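Long-range contact in papain-like cysteine protease (Porcine reproductive and respiratory syndrome virus, PDB 3MTV), which is the nsp1-beta part of the viral polyprotein, a papain-like cysteine protease and metal-dependent nuclease that probably also blocks host mRNA export and interferon signalling: residues V132-D140 against I177-L186. Residues are numbered along the deposited sequence; the frame is centred on the assembly and turned at random.
Sequences VNGLRAVTD and IRVEPNTSPL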
# COMPACT_ATOMS: atom_id res chain seq x y z
N VAL A 132 -2.52 38.85 -4.71
CA VAL A 132 -1.72 40.03 -4.73
C VAL A 132 -1.40 40.58 -6.02
O VAL A 132 -0.88 41.69 -6.09
CB VAL A 132 -0.21 39.73 -4.32
CG1 VAL A 132 0.50 40.99 -4.22
CG2 VAL A 132 -0.12 39.37 -2.97
N ASN A 133 -1.55 39.77 -7.05
CA ASN A 133 -1.34 40.32 -8.36
C ASN A 133 -2.61 40.81 -9.04
O ASN A 133 -2.58 41.18 -10.26
CB ASN A 133 -0.51 39.37 -9.19
CG ASN A 133 0.96 39.60 -8.96
OD1 ASN A 133 1.55 38.75 -8.38
ND2 ASN A 133 1.54 40.79 -9.34
N GLY A 134 -3.68 40.84 -8.22
CA GLY A 134 -5.01 41.29 -8.58
C GLY A 134 -5.69 40.16 -9.29
O GLY A 134 -6.73 40.29 -9.87
N LEU A 135 -5.10 38.99 -9.29
CA LEU A 135 -5.91 37.99 -9.86
C LEU A 135 -6.64 37.23 -8.80
O LEU A 135 -6.59 37.52 -7.55
CB LEU A 135 -5.13 37.03 -10.73
CG LEU A 135 -4.18 37.73 -11.70
CD1 LEU A 135 -2.95 36.95 -11.98
CD2 LEU A 135 -4.90 38.09 -12.96
N ARG A 136 -7.36 36.31 -9.39
CA ARG A 136 -8.37 35.47 -8.79
C ARG A 136 -8.70 34.28 -9.72
O ARG A 136 -8.79 34.44 -10.96
CB ARG A 136 -9.63 36.29 -8.55
CG ARG A 136 -10.84 35.85 -9.26
CD ARG A 136 -12.04 36.56 -8.67
NE ARG A 136 -13.10 37.01 -9.58
CZ ARG A 136 -13.90 38.04 -9.30
NH1 ARG A 136 -13.72 38.72 -8.17
NH2 ARG A 136 -14.86 38.40 -10.14
N ALA A 137 -8.84 33.09 -9.15
CA ALA A 137 -9.11 31.89 -9.98
C ALA A 137 -10.37 31.28 -9.58
O ALA A 137 -10.60 31.04 -8.37
CB ALA A 137 -8.06 30.81 -9.87
N VAL A 138 -11.18 30.98 -10.60
CA VAL A 138 -12.56 30.61 -10.36
C VAL A 138 -12.87 29.38 -11.09
O VAL A 138 -12.52 29.20 -12.27
CB VAL A 138 -13.61 31.58 -10.87
CG1 VAL A 138 -14.97 31.18 -10.27
CG2 VAL A 138 -13.27 33.02 -10.58
N THR A 139 -13.62 28.61 -10.34
CA THR A 139 -13.96 27.31 -10.68
C THR A 139 -14.97 27.49 -11.77
O THR A 139 -16.00 28.07 -11.54
CB THR A 139 -14.52 26.69 -9.48
OG1 THR A 139 -14.59 25.30 -9.78
CG2 THR A 139 -15.94 27.42 -9.07
N ASP A 140 -14.61 27.10 -12.98
CA ASP A 140 -15.46 27.43 -14.09
C ASP A 140 -15.67 26.17 -14.83
O ASP A 140 -14.80 25.65 -15.56
CB ASP A 140 -14.91 28.58 -14.99
CG ASP A 140 -15.54 28.61 -16.46
OD1 ASP A 140 -16.27 27.65 -16.80
OD2 ASP A 140 -15.28 29.58 -17.27
N ILE A 177 -11.06 25.32 -14.43
CA ILE A 177 -11.19 26.74 -14.02
C ILE A 177 -10.76 27.78 -15.06
O ILE A 177 -10.31 27.45 -16.15
CB ILE A 177 -10.35 27.04 -12.79
CG1 ILE A 177 -9.07 26.27 -12.87
CG2 ILE A 177 -11.02 26.59 -11.52
CD1 ILE A 177 -7.90 27.04 -12.46
N ARG A 178 -10.83 29.02 -14.63
CA ARG A 178 -10.59 30.20 -15.42
C ARG A 178 -9.77 31.17 -14.52
O ARG A 178 -9.97 31.21 -13.32
CB ARG A 178 -11.95 30.91 -15.66
CG ARG A 178 -11.98 32.15 -16.58
CD ARG A 178 -13.21 33.05 -16.37
NE ARG A 178 -14.28 32.25 -15.84
CZ ARG A 178 -15.25 32.74 -15.08
NH1 ARG A 178 -15.27 34.02 -14.80
NH2 ARG A 178 -16.21 31.95 -14.60
N VAL A 179 -8.95 32.06 -15.07
CA VAL A 179 -8.35 33.07 -14.22
C VAL A 179 -8.79 34.50 -14.54
O VAL A 179 -8.66 34.88 -15.67
CB VAL A 179 -6.86 33.01 -14.51
CG1 VAL A 179 -6.10 34.07 -13.73
CG2 VAL A 179 -6.36 31.66 -14.14
N GLU A 180 -9.23 35.31 -13.59
CA GLU A 180 -9.72 36.64 -13.95
C GLU A 180 -9.33 37.72 -12.94
O GLU A 180 -8.85 37.45 -11.87
CB GLU A 180 -11.24 36.57 -14.16
CG GLU A 180 -12.08 36.63 -12.83
CD GLU A 180 -13.59 36.32 -13.01
OE1 GLU A 180 -13.92 35.92 -14.16
OE2 GLU A 180 -14.44 36.46 -12.03
N PRO A 181 -9.51 38.98 -13.32
CA PRO A 181 -9.14 40.01 -12.39
C PRO A 181 -10.08 39.97 -11.24
O PRO A 181 -11.28 39.74 -11.48
CB PRO A 181 -9.30 41.32 -13.19
CG PRO A 181 -9.12 40.96 -14.70
CD PRO A 181 -9.72 39.51 -14.70
N ASN A 182 -9.54 40.19 -10.04
CA ASN A 182 -10.24 39.92 -8.81
C ASN A 182 -10.68 41.27 -8.43
O ASN A 182 -10.44 41.69 -7.29
CB ASN A 182 -9.28 39.42 -7.70
CG ASN A 182 -10.05 38.96 -6.49
OD1 ASN A 182 -11.18 38.68 -6.67
ND2 ASN A 182 -9.49 38.93 -5.28
N THR A 183 -11.38 41.96 -9.34
CA THR A 183 -11.55 43.41 -9.25
C THR A 183 -13.01 43.90 -9.10
O THR A 183 -13.31 45.11 -8.92
CB THR A 183 -10.94 44.01 -10.50
OG1 THR A 183 -10.48 45.33 -10.20
CG2 THR A 183 -11.95 43.88 -11.79
N SER A 184 -13.91 42.93 -9.16
CA SER A 184 -15.31 43.19 -9.33
C SER A 184 -15.94 42.00 -8.78
O SER A 184 -15.29 40.97 -8.67
CB SER A 184 -15.63 43.21 -10.80
OG SER A 184 -15.06 44.40 -11.29
N PRO A 185 -17.24 42.10 -8.46
CA PRO A 185 -17.86 41.03 -7.69
C PRO A 185 -17.98 39.75 -8.43
O PRO A 185 -17.90 39.67 -9.63
CB PRO A 185 -19.22 41.60 -7.37
CG PRO A 185 -18.95 43.00 -7.19
CD PRO A 185 -18.06 43.32 -8.38
N LEU A 186 -18.13 38.70 -7.67
CA LEU A 186 -18.18 37.44 -8.32
C LEU A 186 -19.51 37.38 -9.13
O LEU A 186 -20.58 37.71 -8.60
CB LEU A 186 -17.98 36.32 -7.30
CG LEU A 186 -17.47 35.04 -7.94
CD1 LEU A 186 -17.53 35.10 -9.51
CD2 LEU A 186 -16.08 34.78 -7.46
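Arg-136 meets residues 180-186 with its whole guanidinium group. Arg-136 NE and NH2 grip Glu-180 side-on, both reaching OE2, with NH2 at 2.7 Å from that oxygen; OE2 stays in the guanidinium plane although the carboxylate is turned 52° against it. At the far end NH1 and NH2 converge on Ser-184 O. Arg-136 NH1 sits nearly in line with the C=O of Ser-184, 2.8 Å from O, though the N-H is bent, whereas NH2 approaches from above the carbonyl plane. Arg-136 NH1 also donates to Asn-182 OD1 at 3.0 Å, in the plane of that amide. Pro-181 O and Leu-186 CD2 cover opposite faces, so residues 180-186 surround the guanidinium at its edge and over both faces.

Strands 135-139 and 177-181 run antiparallel in the five-stranded sheet of the protease domain. The ladder is regular toward Asp-140: Val-138 and Arg-178 form a hydrogen-bonded pair, with Val-138 N to Arg-178 O at 3.0 Å and Arg-178 N to Val-138 O at 2.9 Å; Ala-137 and Val-179 make the neighbouring non-hydrogen-bonded pair. Strand 192-193 flanks 135-139 on its other edge, through Phe-194 and Lys-192.

Here only the side-chain bridge is longer. Arg-178 CG stands anti to its backbone nitrogen (chi1 -175°), and the chain then bends at chi3, where Arg-178 NE makes a salt bridge to Asp-140 OD2 at 3.2 Å, with the oxygen 23° out of the guanidinium plane. Arg-178 NH2 turns to Glu-191, while Asp-140 OD1 accepts from His-142 N.

Residues 182-185 form the loose, solvent side, in contrast to buried Arg-136, Ala-137 and Val-138. The bonds from its three nitrogens hold the Arg-136 guanidinium's orientation and probably disperse its charge, partly balanced by Glu-180, which sits in a salt-bridge network with Arg-178 and Asp-140; this is consistent with polar bonds to Arg-136 helping to set the course of 182-186.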